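Long-range contacts in replicase polyprotein 1a (PDB 3LD1), which is represented here by its nsp2a part, of no established function, within a viral polyprotein that also includes papain-like and 3C-like proteases: residues A[94-98]-A[125-130]; A[102-108]-A[139-145]; A[288-293]-A[344-348]; A[311-317]-A[328-332]. The protein carries 3 engineered substitutions. One frame throughout, in Å; residues are numbered along the deposited sequence.

Contact 1: residues A[94-98]-A[125-130]; sequences FARKY and IFDPTE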
loop_
_atom_site.group_PDB
_atom_site.type_symbol
_atom_site.label_atom_id
_atom_site.label_comp_id
_atom_site.label_asym_id
_atom_site.label_seq_id
_atom_site.Cartn_x
_atom_site.Cartn_y
_atom_site.Cartn_z
ATOM N N PHE A 94 -11.198 -23.352 -15.195
ATOM C CA PHE A 94 -11.429 -22.156 -14.402
ATOM C C PHE A 94 -12.831 -21.473 -14.622
ATOM O O PHE A 94 -13.621 -21.318 -13.649
ATOM C CB PHE A 94 -10.271 -21.193 -14.622
ATOM C CG PHE A 94 -10.328 -19.939 -13.774
ATOM C CD1 PHE A 94 -10.795 -19.961 -12.437
ATOM C CD2 PHE A 94 -9.867 -18.726 -14.280
ATOM C CE1 PHE A 94 -10.800 -18.747 -11.613
ATOM C CE2 PHE A 94 -9.910 -17.528 -13.475
ATOM C CZ PHE A 94 -10.379 -17.553 -12.153
ATOM N N ALA A 95 -13.135 -21.043 -15.839
ATOM C CA ALA A 95 -14.472 -20.524 -16.102
ATOM C C ALA A 95 -15.533 -21.429 -15.463
ATOM O O ALA A 95 -16.385 -20.954 -14.754
ATOM C CB ALA A 95 -14.754 -20.365 -17.620
ATOM N N ARG A 96 -15.458 -22.740 -15.646
ATOM C CA ARG A 96 -16.523 -23.573 -15.070
ATOM C C ARG A 96 -16.637 -23.509 -13.577
ATOM O O ARG A 96 -17.765 -23.470 -13.094
ATOM C CB ARG A 96 -16.531 -25.015 -15.563
ATOM C CG ARG A 96 -16.649 -25.072 -17.108
ATOM C CD ARG A 96 -16.829 -26.512 -17.531
ATOM N NE ARG A 96 -17.693 -26.545 -18.686
ATOM C CZ ARG A 96 -17.918 -27.627 -19.406
ATOM N NH1 ARG A 96 -17.316 -28.760 -19.091
ATOM N NH2 ARG A 96 -18.724 -27.560 -20.444
ATOM N N LYS A 97 -15.520 -23.453 -12.857
ATOM C CA LYS A 97 -15.609 -23.270 -11.422
ATOM C C LYS A 97 -16.248 -21.900 -11.115
ATOM O O LYS A 97 -17.089 -21.754 -10.194
ATOM C CB LYS A 97 -14.242 -23.398 -10.803
ATOM C CG LYS A 97 -13.627 -24.728 -11.163
ATOM C CD LYS A 97 -12.379 -25.118 -10.282
ATOM C CE LYS A 97 -11.226 -24.101 -10.443
ATOM N NZ LYS A 97 -9.774 -24.431 -9.932
ATOM N N TYR A 98 -15.930 -20.916 -11.950
ATOM C CA TYR A 98 -16.471 -19.637 -11.746
ATOM C C TYR A 98 -17.952 -19.653 -11.938
ATOM O O TYR A 98 -18.673 -18.890 -11.207
ATOM C CB TYR A 98 -15.789 -18.599 -12.645
ATOM C CG TYR A 98 -16.462 -17.222 -12.754
ATOM C CD1 TYR A 98 -16.303 -16.237 -11.738
ATOM C CD2 TYR A 98 -17.224 -16.872 -13.911
ATOM C CE1 TYR A 98 -16.901 -14.924 -11.869
ATOM C CE2 TYR A 98 -17.825 -15.564 -14.040
ATOM C CZ TYR A 98 -17.649 -14.604 -13.026
ATOM O OH TYR A 98 -18.239 -13.338 -13.141
ATOM N N ILE A 125 -11.067 -24.439 -3.227
ATOM C CA ILE A 125 -11.532 -24.771 -4.578
ATOM C C ILE A 125 -10.660 -24.125 -5.665
ATOM O O ILE A 125 -10.580 -24.655 -6.756
ATOM C CB ILE A 125 -13.059 -24.457 -4.747
ATOM C CG1 ILE A 125 -13.932 -25.346 -3.831
ATOM C CG2 ILE A 125 -13.520 -24.475 -6.232
ATOM C CD1 ILE A 125 -14.139 -26.827 -4.304
ATOM N N PHE A 126 -9.974 -23.024 -5.348
ATOM C CA PHE A 126 -9.094 -22.321 -6.278
ATOM C C PHE A 126 -7.639 -22.255 -5.894
ATOM O O PHE A 126 -7.283 -22.135 -4.723
ATOM C CB PHE A 126 -9.583 -20.913 -6.405
ATOM C CG PHE A 126 -10.954 -20.802 -7.024
ATOM C CD1 PHE A 126 -12.122 -20.852 -6.226
ATOM C CD2 PHE A 126 -11.099 -20.606 -8.402
ATOM C CE1 PHE A 126 -13.454 -20.704 -6.812
ATOM C CE2 PHE A 126 -12.405 -20.484 -8.992
ATOM C CZ PHE A 126 -13.583 -20.547 -8.196
ATOM N N ASP A 127 -6.773 -22.306 -6.895
ATOM C CA ASP A 127 -5.340 -22.162 -6.618
ATOM C C ASP A 127 -4.961 -20.688 -6.634
ATOM O O ASP A 127 -5.836 -19.834 -6.940
ATOM C CB ASP A 127 -4.498 -22.900 -7.658
ATOM C CG ASP A 127 -4.763 -22.428 -9.077
ATOM O OD1 ASP A 127 -4.686 -21.211 -9.422
ATOM O OD2 ASP A 127 -5.047 -23.320 -9.886
ATOM N N PRO A 128 -3.662 -20.383 -6.347
ATOM C CA PRO A 128 -3.265 -18.996 -6.072
ATOM C C PRO A 128 -3.518 -18.074 -7.221
ATOM O O PRO A 128 -3.944 -16.950 -7.042
ATOM C CB PRO A 128 -1.795 -19.120 -5.715
ATOM C CG PRO A 128 -1.761 -20.497 -5.080
ATOM C CD PRO A 128 -2.526 -21.285 -6.111
ATOM N N THR A 129 -3.386 -18.583 -8.408
ATOM C CA THR A 129 -3.557 -17.785 -9.607
ATOM C C THR A 129 -5.056 -17.505 -9.877
ATOM O O THR A 129 -5.489 -16.399 -10.347
ATOM C CB THR A 129 -2.882 -18.622 -10.741
ATOM O OG1 THR A 129 -1.462 -18.590 -10.537
ATOM C CG2 THR A 129 -3.244 -18.193 -12.186
ATOM N N GLU A 130 -5.870 -18.504 -9.599
ATOM C CA GLU A 130 -7.227 -18.323 -9.945
ATOM C C GLU A 130 -7.826 -17.343 -8.916
ATOM O O GLU A 130 -8.629 -16.500 -9.277
ATOM C CB GLU A 130 -7.947 -19.661 -9.960
ATOM C CG GLU A 130 -7.693 -20.565 -11.181
ATOM C CD GLU A 130 -8.166 -21.991 -10.902
ATOM O OE1 GLU A 130 -8.076 -22.459 -9.721
ATOM O OE2 GLU A 130 -8.641 -22.653 -11.857
#

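Contact 2: residues A[102-108]-A[139-145]; sequences LKTACQW and KIQVSAM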
loop_
_atom_site.group_PDB
_atom_site.type_symbol
_atom_site.label_atom_id
_atom_site.label_comp_id
_atom_site.label_asym_id
_atom_site.label_seq_id
_atom_site.Cartn_x
_atom_site.Cartn_y
_atom_site.Cartn_z
ATOM N N LEU A 102 -20.644 -18.553 -8.904
ATOM C CA LEU A 102 -21.820 -17.683 -9.142
ATOM C C LEU A 102 -23.111 -18.307 -8.701
ATOM O O LEU A 102 -23.915 -17.661 -7.997
ATOM C CB LEU A 102 -21.996 -17.288 -10.584
ATOM C CG LEU A 102 -21.018 -16.174 -10.985
ATOM C CD1 LEU A 102 -20.938 -15.950 -12.539
ATOM C CD2 LEU A 102 -21.264 -14.849 -10.235
ATOM N N LYS A 103 -23.272 -19.555 -9.132
ATOM C CA LYS A 103 -24.367 -20.399 -8.751
ATOM C C LYS A 103 -24.575 -20.481 -7.240
ATOM O O LYS A 103 -25.692 -20.393 -6.783
ATOM C CB LYS A 103 -24.212 -21.810 -9.356
ATOM C CG LYS A 103 -25.207 -22.073 -10.512
ATOM C CD LYS A 103 -24.628 -22.876 -11.751
ATOM C CE LYS A 103 -25.639 -22.826 -12.998
ATOM N NZ LYS A 103 -25.289 -23.724 -14.196
ATOM N N THR A 104 -23.508 -20.590 -6.459
ATOM C CA THR A 104 -23.645 -20.614 -5.012
ATOM C C THR A 104 -23.719 -19.221 -4.325
ATOM O O THR A 104 -23.682 -19.139 -3.120
ATOM C CB THR A 104 -22.530 -21.489 -4.362
ATOM O OG1 THR A 104 -21.223 -20.954 -4.640
ATOM C CG2 THR A 104 -22.631 -22.921 -4.799
ATOM N N ALA A 105 -23.813 -18.116 -5.061
ATOM C CA ALA A 105 -23.749 -16.787 -4.374
ATOM C C ALA A 105 -25.004 -16.571 -3.587
ATOM O O ALA A 105 -25.026 -15.914 -2.554
ATOM C CB ALA A 105 -23.575 -15.684 -5.330
ATOM N N CYS A 106 -26.046 -17.167 -4.083
ATOM C CA CYS A 106 -27.272 -17.062 -3.448
ATOM C C CYS A 106 -27.086 -17.610 -2.007
ATOM O O CYS A 106 -27.866 -17.261 -1.123
ATOM C CB CYS A 106 -28.306 -17.803 -4.283
ATOM S SG CYS A 106 -27.981 -19.615 -4.398
ATOM N N GLN A 107 -26.023 -18.379 -1.731
ATOM C CA GLN A 107 -25.746 -18.743 -0.351
ATOM C C GLN A 107 -24.681 -17.941 0.257
ATOM O O GLN A 107 -24.899 -17.412 1.327
ATOM C CB GLN A 107 -25.369 -20.203 -0.143
ATOM C CG GLN A 107 -26.395 -21.150 -0.685
ATOM C CD GLN A 107 -25.736 -22.432 -1.236
ATOM O OE1 GLN A 107 -24.530 -22.686 -1.057
ATOM N NE2 GLN A 107 -26.520 -23.227 -1.915
ATOM N N TRP A 108 -23.506 -17.829 -0.357
ATOM C CA TRP A 108 -22.383 -17.250 0.380
ATOM C C TRP A 108 -22.385 -15.711 0.469
ATOM O O TRP A 108 -21.670 -15.106 1.279
ATOM C CB TRP A 108 -21.063 -17.806 -0.123
ATOM C CG TRP A 108 -20.837 -17.673 -1.631
ATOM C CD1 TRP A 108 -20.960 -18.676 -2.561
ATOM C CD2 TRP A 108 -20.453 -16.491 -2.371
ATOM N NE1 TRP A 108 -20.704 -18.197 -3.818
ATOM C CE2 TRP A 108 -20.372 -16.869 -3.740
ATOM C CE3 TRP A 108 -20.191 -15.151 -2.017
ATOM C CZ2 TRP A 108 -20.016 -15.933 -4.786
ATOM C CZ3 TRP A 108 -19.840 -14.197 -3.047
ATOM C CH2 TRP A 108 -19.705 -14.613 -4.405
ATOM N N LYS A 139 -17.263 -8.798 -11.769
ATOM C CA LYS A 139 -18.501 -8.881 -11.019
ATOM C C LYS A 139 -18.258 -8.539 -9.574
ATOM O O LYS A 139 -17.474 -9.186 -8.809
ATOM C CB LYS A 139 -19.289 -10.206 -11.147
ATOM C CG LYS A 139 -20.857 -9.964 -11.131
ATOM C CD LYS A 139 -21.664 -11.119 -10.666
ATOM C CE LYS A 139 -23.195 -10.885 -10.738
ATOM N NZ LYS A 139 -23.447 -9.880 -11.870
ATOM N N ILE A 140 -18.936 -7.486 -9.206
ATOM C CA ILE A 140 -18.602 -6.856 -7.967
ATOM C C ILE A 140 -18.664 -7.861 -6.823
ATOM O O ILE A 140 -17.731 -8.004 -5.992
ATOM C CB ILE A 140 -19.546 -5.724 -7.767
ATOM C CG1 ILE A 140 -19.178 -4.586 -8.729
ATOM C CG2 ILE A 140 -19.550 -5.288 -6.339
ATOM C CD1 ILE A 140 -20.299 -3.580 -8.942
ATOM N N GLN A 141 -19.753 -8.573 -6.785
ATOM C CA GLN A 141 -20.045 -9.488 -5.734
ATOM C C GLN A 141 -18.976 -10.543 -5.601
ATOM O O GLN A 141 -18.758 -11.061 -4.508
ATOM C CB GLN A 141 -21.438 -10.080 -6.068
ATOM C CG GLN A 141 -21.985 -11.257 -5.249
ATOM C CD GLN A 141 -23.106 -12.038 -6.042
ATOM O OE1 GLN A 141 -24.032 -12.567 -5.451
ATOM N NE2 GLN A 141 -23.012 -12.071 -7.378
ATOM N N VAL A 142 -18.234 -10.836 -6.671
ATOM C CA VAL A 142 -17.161 -11.799 -6.530
ATOM C C VAL A 142 -15.875 -11.144 -6.087
ATOM O O VAL A 142 -15.211 -11.605 -5.112
ATOM C CB VAL A 142 -16.901 -12.634 -7.858
ATOM C CG1 VAL A 142 -15.497 -13.363 -7.856
ATOM C CG2 VAL A 142 -18.051 -13.596 -8.124
ATOM N N SER A 143 -15.463 -10.118 -6.794
ATOM C CA SER A 143 -14.226 -9.447 -6.396
ATOM C C SER A 143 -14.312 -8.993 -4.913
ATOM O O SER A 143 -13.384 -9.254 -4.115
ATOM C CB SER A 143 -13.901 -8.297 -7.328
ATOM O OG SER A 143 -15.057 -7.480 -7.513
ATOM N N ALA A 144 -15.470 -8.443 -4.491
ATOM C CA ALA A 144 -15.529 -7.913 -3.086
ATOM C C ALA A 144 -15.350 -9.006 -2.069
ATOM O O ALA A 144 -14.663 -8.812 -1.065
ATOM C CB ALA A 144 -16.762 -7.181 -2.826
ATOM N N MET A 145 -15.920 -10.172 -2.355
ATOM C CA MET A 145 -15.800 -11.338 -1.460
ATOM C C MET A 145 -14.371 -11.794 -1.473
ATOM O O MET A 145 -13.764 -11.906 -0.431
ATOM C CB MET A 145 -16.755 -12.489 -1.936
ATOM C CG MET A 145 -16.673 -13.871 -1.141
ATOM S SD MET A 145 -15.209 -14.766 -1.667
ATOM C CE MET A 145 -15.557 -15.127 -3.357
#

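Contact 3: residues A[288-293]-A[344-348]; sequences AKGTQV and NFALH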
loop_
_atom_site.group_PDB
_atom_site.type_symbol
_atom_site.label_atom_id
_atom_site.label_comp_id
_atom_site.label_asym_id
_atom_site.label_seq_id
_atom_site.Cartn_x
_atom_site.Cartn_y
_atom_site.Cartn_z
ATOM N N ALA A 288 15.118 6.309 7.395
ATOM C CA ALA A 288 15.406 7.697 7.841
ATOM C C ALA A 288 16.013 8.508 6.697
ATOM O O ALA A 288 16.802 7.961 5.897
ATOM C CB ALA A 288 16.365 7.678 8.984
ATOM N N LYS A 289 15.667 9.789 6.618
ATOM C CA LYS A 289 16.472 10.730 5.857
ATOM C C LYS A 289 17.375 11.474 6.834
ATOM O O LYS A 289 17.005 11.752 7.980
ATOM C CB LYS A 289 15.629 11.773 5.103
ATOM C CG LYS A 289 14.363 11.279 4.363
ATOM C CD LYS A 289 14.686 10.693 3.008
ATOM C CE LYS A 289 13.449 10.289 2.205
ATOM N NZ LYS A 289 12.852 11.550 1.545
ATOM N N GLY A 290 18.539 11.854 6.344
ATOM C CA GLY A 290 19.498 12.622 7.099
ATOM C C GLY A 290 20.809 12.740 6.323
ATOM O O GLY A 290 20.864 12.480 5.118
ATOM N N THR A 291 21.864 13.156 7.024
ATOM C CA THR A 291 23.139 13.443 6.414
ATOM C C THR A 291 24.183 12.607 7.106
ATOM O O THR A 291 24.273 12.593 8.327
ATOM C CB THR A 291 23.425 14.966 6.458
ATOM O OG1 THR A 291 22.434 15.643 5.648
ATOM C CG2 THR A 291 24.826 15.305 5.854
ATOM N N GLN A 292 24.933 11.863 6.319
ATOM C CA GLN A 292 26.101 11.144 6.811
ATOM C C GLN A 292 27.157 12.235 7.136
ATOM O O GLN A 292 27.469 13.060 6.281
ATOM C CB GLN A 292 26.581 10.220 5.688
ATOM C CG GLN A 292 27.831 9.433 5.968
ATOM C CD GLN A 292 27.578 8.366 7.046
ATOM O OE1 GLN A 292 26.479 7.786 7.118
ATOM N NE2 GLN A 292 28.569 8.158 7.937
ATOM N N VAL A 293 27.685 12.236 8.366
ATOM C CA VAL A 293 28.613 13.239 8.823
ATOM C C VAL A 293 29.897 12.620 9.438
ATOM O O VAL A 293 29.944 11.385 9.651
ATOM C CB VAL A 293 27.983 14.086 9.899
ATOM C CG1 VAL A 293 26.831 15.003 9.318
ATOM C CG2 VAL A 293 27.578 13.175 11.102
ATOM N N ASN A 344 26.850 8.117 13.074
ATOM C CA ASN A 344 27.452 9.105 12.171
ATOM C C ASN A 344 26.391 9.592 11.211
ATOM O O ASN A 344 26.634 9.981 10.073
ATOM C CB ASN A 344 28.616 8.514 11.367
ATOM C CG ASN A 344 29.949 8.392 12.180
ATOM O OD1 ASN A 344 30.717 7.462 12.000
ATOM N ND2 ASN A 344 30.216 9.331 13.026
ATOM N N PHE A 345 25.172 9.529 11.656
ATOM C CA PHE A 345 24.080 9.980 10.841
ATOM C C PHE A 345 23.426 11.234 11.558
ATOM O O PHE A 345 23.094 11.207 12.770
ATOM C CB PHE A 345 23.121 8.822 10.631
ATOM C CG PHE A 345 22.197 9.009 9.441
ATOM C CD1 PHE A 345 20.870 9.317 9.622
ATOM C CD2 PHE A 345 22.668 8.872 8.143
ATOM C CE1 PHE A 345 20.007 9.488 8.502
ATOM C CE2 PHE A 345 21.843 9.052 7.059
ATOM C CZ PHE A 345 20.507 9.343 7.250
ATOM N N ALA A 346 23.295 12.337 10.836
ATOM C CA ALA A 346 22.710 13.523 11.425
ATOM C C ALA A 346 21.376 13.718 10.772
ATOM O O ALA A 346 21.222 13.575 9.525
ATOM C CB ALA A 346 23.576 14.733 11.204
ATOM N N LEU A 347 20.393 14.007 11.589
ATOM C CA LEU A 347 19.056 14.246 11.054
ATOM C C LEU A 347 18.860 15.716 10.754
ATOM O O LEU A 347 19.611 16.537 11.245
ATOM C CB LEU A 347 18.093 13.888 12.130
ATOM C CG LEU A 347 17.488 12.499 12.235
ATOM C CD1 LEU A 347 18.332 11.253 11.739
ATOM C CD2 LEU A 347 17.104 12.369 13.630
ATOM N N HIS A 348 17.849 16.086 9.979
ATOM C CA HIS A 348 17.823 17.499 9.619
ATOM C C HIS A 348 17.014 18.433 10.584
ATOM O O HIS A 348 16.587 19.521 10.163
ATOM C CB HIS A 348 17.368 17.686 8.177
ATOM C CG HIS A 348 18.137 16.880 7.187
ATOM N ND1 HIS A 348 17.560 16.377 6.044
ATOM C CD2 HIS A 348 19.433 16.510 7.145
ATOM C CE1 HIS A 348 18.469 15.734 5.333
ATOM N NE2 HIS A 348 19.609 15.775 5.997
HETATM O O HOH W 1 16.071 14.168 8.951
#

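Contact 4: residues A[311-317]-A[328-332]; sequences IPVESEG and YVFKS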
loop_
_atom_site.group_PDB
_atom_site.type_symbol
_atom_site.label_atom_id
_atom_site.label_comp_id
_atom_site.label_asym_id
_atom_site.label_seq_id
_atom_site.Cartn_x
_atom_site.Cartn_y
_atom_site.Cartn_z
ATOM N N ILE A 311 18.626 24.844 7.500
ATOM C CA ILE A 311 19.802 24.970 6.649
ATOM C C ILE A 311 20.475 23.617 6.566
ATOM O O ILE A 311 20.270 22.753 7.444
ATOM C CB ILE A 311 20.844 26.073 7.126
ATOM C CG1 ILE A 311 21.460 25.740 8.467
ATOM C CG2 ILE A 311 20.261 27.479 7.149
ATOM C CD1 ILE A 311 22.760 25.154 8.271
ATOM N N PRO A 312 21.271 23.434 5.509
ATOM C CA PRO A 312 22.110 22.276 5.312
ATOM C C PRO A 312 22.917 21.863 6.550
ATOM O O PRO A 312 23.581 22.689 7.217
ATOM C CB PRO A 312 23.038 22.719 4.177
ATOM C CG PRO A 312 22.153 23.594 3.321
ATOM C CD PRO A 312 21.346 24.361 4.359
ATOM N N VAL A 313 22.812 20.579 6.860
ATOM C CA VAL A 313 23.708 20.001 7.774
ATOM C C VAL A 313 25.127 19.901 7.161
ATOM O O VAL A 313 25.294 19.314 6.114
ATOM C CB VAL A 313 23.195 18.631 8.198
ATOM C CG1 VAL A 313 24.265 17.904 9.041
ATOM C CG2 VAL A 313 21.865 18.793 8.969
ATOM N N GLU A 314 26.141 20.454 7.824
ATOM C CA GLU A 314 27.492 20.330 7.368
ATOM C C GLU A 314 27.956 18.913 7.640
ATOM O O GLU A 314 27.625 18.328 8.689
ATOM C CB GLU A 314 28.378 21.364 8.078
ATOM C CG GLU A 314 28.082 22.821 7.667
ATOM C CD GLU A 314 28.099 23.012 6.092
ATOM O OE1 GLU A 314 29.162 22.756 5.465
ATOM O OE2 GLU A 314 27.045 23.363 5.478
ATOM N N SER A 315 28.743 18.380 6.705
ATOM C CA SER A 315 29.201 16.985 6.742
ATOM C C SER A 315 30.385 16.695 7.701
ATOM O O SER A 315 30.736 15.505 7.914
ATOM C CB SER A 315 29.528 16.501 5.332
ATOM O OG SER A 315 30.731 17.098 4.883
ATOM N N GLU A 316 30.974 17.753 8.296
ATOM C CA GLU A 316 31.970 17.564 9.359
ATOM C C GLU A 316 31.646 18.470 10.486
ATOM O O GLU A 316 31.312 19.649 10.263
ATOM C CB GLU A 316 33.392 17.933 8.908
ATOM C CG GLU A 316 33.944 17.071 7.770
ATOM C CD GLU A 316 35.444 17.068 7.740
ATOM O OE1 GLU A 316 36.114 17.501 8.714
ATOM O OE2 GLU A 316 35.968 16.594 6.730
ATOM N N GLY A 317 31.744 17.933 11.694
ATOM C CA GLY A 317 31.462 18.722 12.892
ATOM C C GLY A 317 31.993 18.031 14.142
ATOM O O GLY A 317 33.069 17.336 14.136
ATOM N N TYR A 328 24.805 16.315 17.425
ATOM C CA TYR A 328 25.790 16.701 16.452
ATOM C C TYR A 328 25.704 18.191 16.398
ATOM O O TYR A 328 24.607 18.790 16.438
ATOM C CB TYR A 328 25.367 16.216 15.100
ATOM C CG TYR A 328 26.304 16.581 13.967
ATOM C CD1 TYR A 328 27.553 15.944 13.838
ATOM C CD2 TYR A 328 25.932 17.558 12.996
ATOM C CE1 TYR A 328 28.401 16.279 12.798
ATOM C CE2 TYR A 328 26.773 17.888 11.947
ATOM C CZ TYR A 328 28.010 17.248 11.845
ATOM O OH TYR A 328 28.865 17.527 10.795
ATOM N N VAL A 329 26.871 18.789 16.223
ATOM C CA VAL A 329 27.021 20.199 16.341
ATOM C C VAL A 329 27.981 20.574 15.181
ATOM O O VAL A 329 28.991 19.899 14.926
ATOM C CB VAL A 329 27.478 20.445 17.814
ATOM C CG1 VAL A 329 28.981 20.577 18.012
ATOM C CG2 VAL A 329 26.739 21.462 18.432
ATOM N N PHE A 330 27.636 21.620 14.439
ATOM C CA PHE A 330 28.468 22.078 13.368
ATOM C C PHE A 330 28.497 23.599 13.292
ATOM O O PHE A 330 27.596 24.237 13.771
ATOM C CB PHE A 330 28.005 21.474 12.042
ATOM C CG PHE A 330 26.623 21.866 11.600
ATOM C CD1 PHE A 330 25.520 21.166 12.042
ATOM C CD2 PHE A 330 26.443 22.865 10.650
ATOM C CE1 PHE A 330 24.235 21.471 11.567
ATOM C CE2 PHE A 330 25.162 23.200 10.144
ATOM C CZ PHE A 330 24.062 22.509 10.620
ATOM N N LYS A 331 29.545 24.142 12.657
ATOM C CA LYS A 331 29.783 25.574 12.410
ATOM C C LYS A 331 29.485 25.954 10.930
ATOM O O LYS A 331 29.807 25.229 10.003
ATOM C CB LYS A 331 31.249 25.877 12.747
ATOM C CG LYS A 331 31.578 27.323 13.155
ATOM C CD LYS A 331 33.107 27.612 13.252
ATOM C CE LYS A 331 33.353 29.156 13.554
ATOM N NZ LYS A 331 34.774 29.609 13.451
ATOM N N SER A 332 28.851 27.097 10.720
ATOM C CA SER A 332 28.376 27.504 9.407
ATOM C C SER A 332 28.599 29.011 9.247
ATOM O O SER A 332 27.768 29.825 9.709
ATOM C CB SER A 332 26.897 27.178 9.274
ATOM O OG SER A 332 26.614 26.850 7.944
HETATM O O HOH W 2 31.836 22.471 11.187
#

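Contact 1: residues A[94-98]-A[125-130]
K97 and E130 form a salt bridge at the heart of this contact. K97 NZ lies 2.6 Å from E130 OE1 and meets it on the syn side, a little out of the carboxylate plane. A weak bond of 2.9 Å joins K97 NZ to E130 OE2. A bend at chi3 (-62°) brings K97 NZ round to the carboxylate, and the two side chains cross at about a right angle. K97 NZ also gives a weak bond of 3.3 Å to the carbonyl I125 O, so three oxygens meet one ammonium group.

The apolar part of the contact lies next to the charges. E130 CG sits over one face of the F94 ring, 3.7 Å from the centroid, as a CH-pi contact. F126 comes to the edge of that ring, with F94 CE1 and F126 CE2 3.5 Å apart. The two ring planes stand at 83°, rim to rim. K97 CB rests 3.9 Å from F126 CE2. Further out, L134 touches both phenylalanines, and F21 meets the F94 ring.

The carboxylate is held from its own segment. D127 N donates to the anti lone pair of E130 OE1 over 3.1 Å, nearly straight at 169°. E130 N donates back to D127 OD1 at 3.0 Å. This exchange is a capping box at the start of helix 128-134, and the salt bridge ties it to helix 93-103.

Contact 2: residues A[102-108]-A[139-145]
W108 reaches across to Q141, V142 and M145 with the six-membered part of its indole. From CB, W108 CG lies between the backbone N and the carbonyl carbon (chi1 54°), and this rotation carries the indole over to segment 139-145. NE1 turns back to its own side and donates to L101 O. W108 CE3 lies against M145 CG at 3.8 Å. W108 CZ3 touches M145 CB at 3.7 Å and has the carbonyl Q141 O at 3.6 Å, near the ring plane and at the edge. W108 CH2, the far end, meets Q141 CG and also V142 CG2, which is 4.2 Å from it.

The faces of the indole are used too. A105 CA lies over one face, offset toward the rim. M145 bends at chi2 and chi3 and brings its CE over the opposite face. M145 SD is 5.2 Å from the centroid of the W108 six-membered ring. L115 and R118 of helix 112-121 also touch W108.

Beside the ring, A105 CB packs 3.2 Å from Q141 OE1, which is hydrogen-bonded to S109 OG. The Q141 chain gets there extended. L102 CD2 reaches K139 CD at 3.8 Å and V142 CG2 at 4.0 Å.

The arrangement is helix-to-helix packing with a Met-aromatic contact. It sets the end of helix 93-103 and the short helix 105-108 against the start of helix 140-162.

Contact 3: residues A[288-293]-A[344-348]
T291 and A346 form an antiparallel hydrogen-bonded pair, and Q292 and F345 form the non-hydrogen-bonded pair beside it. They join strands 291-298 and 345-355 of the mixed C-terminal sheet.

Three backbone bonds make the ladder. T291 N donates to A346 O at 2.6 Å, with the donor in the carbonyl plane. A346 N returns a bond to T291 O at 2.7 Å. V293 N gives a third bond to N344 O at 3.0 Å, nearly straight at 171°.

One side-chain bond extends the pairing. T291 OG1 and H348 NE2 are 2.8 Å apart, and the hydroxyl lies at the edge of the imidazole, near its plane. T291 OG1 is anti to its carbonyl carbon (chi1 -64°), which turns it to the histidine. The two side chains cross at about a right angle.

Apolar contact differs on the two faces of the sheet. On the T291 and A346 face, V293 CG1 packs 3.8 Å from A346 CB. V313 and Y328 add to the packing round V293. On the F345 face, the phenylalanine ring lies against the backbone of the other segment, with F345 CZ 3.3 Å from G290 N. T291 N stands above one face of that ring, offset toward its rim. K289 C lies at its edge, and A288 CB comes near CE1.

Where the strands part, water 1 takes over from the direct bonds. It donates to K289 O and accepts from H348 N, each at 2.8 Å.

Contact 4: residues A[311-317]-A[328-332]
The F330 ring has peptide backbone over one face: E314 N stands 3.7 Å above its plane, and V313 C is on the same ring face. I311 CD1 comes in at the edge, near the plane, 3.6 Å from F330 CE2. P312 O also comes close to F330 CE2. E314 CG touches F330 CD2 at 3.4 Å. F330 CG sits between its backbone N and carbonyl carbon (chi1 63°), which turns the ring to the loop 311-315. The Y337 ring also meets it.

Y328 has E314 O at its ring edge. Its OH donates to that carbonyl over 2.6 Å, coming from above the carbonyl plane, 41° out of it. V313 CG1 lies 3.8 Å from Y328 CE2.

The two strands, 316-322 and 325-332, form a beta hairpin, and the loop before it folds back over the aromatic residues. G317 is paired by its backbone with V294 and R296 of the neighbouring strand, 291-298, and E316 makes a salt bridge to R296. Within the hairpin, G317 CA makes a CA-H...O contact of 3.4 Å with V329 O. Water 2 bridges the strands beside it, donating to E316 O at 3.0 Å and accepting from K331 N at 3.2 Å.

How the contacts relate
The four contacts fall into two pairs at opposite sides of the chain's centre. Contacts 1 and 2 are helical, and both use helix 93-103. They touch where Y98 packs on K139 and V142. Contacts 3 and 4 belong to one mixed sheet, and H348 of contact 3 packs on V313 of contact 4. The centres of contacts 1 and 3 are about 50 Å apart. All four are partly buried, but contact 2 has no exposed touching residue and meets largely through carbon. Contact 1 relies on charge and capping. Contact 3 relies on backbone pairing, and contact 4 on rings against a loop. A water bridges the segments in each of the two sheet contacts.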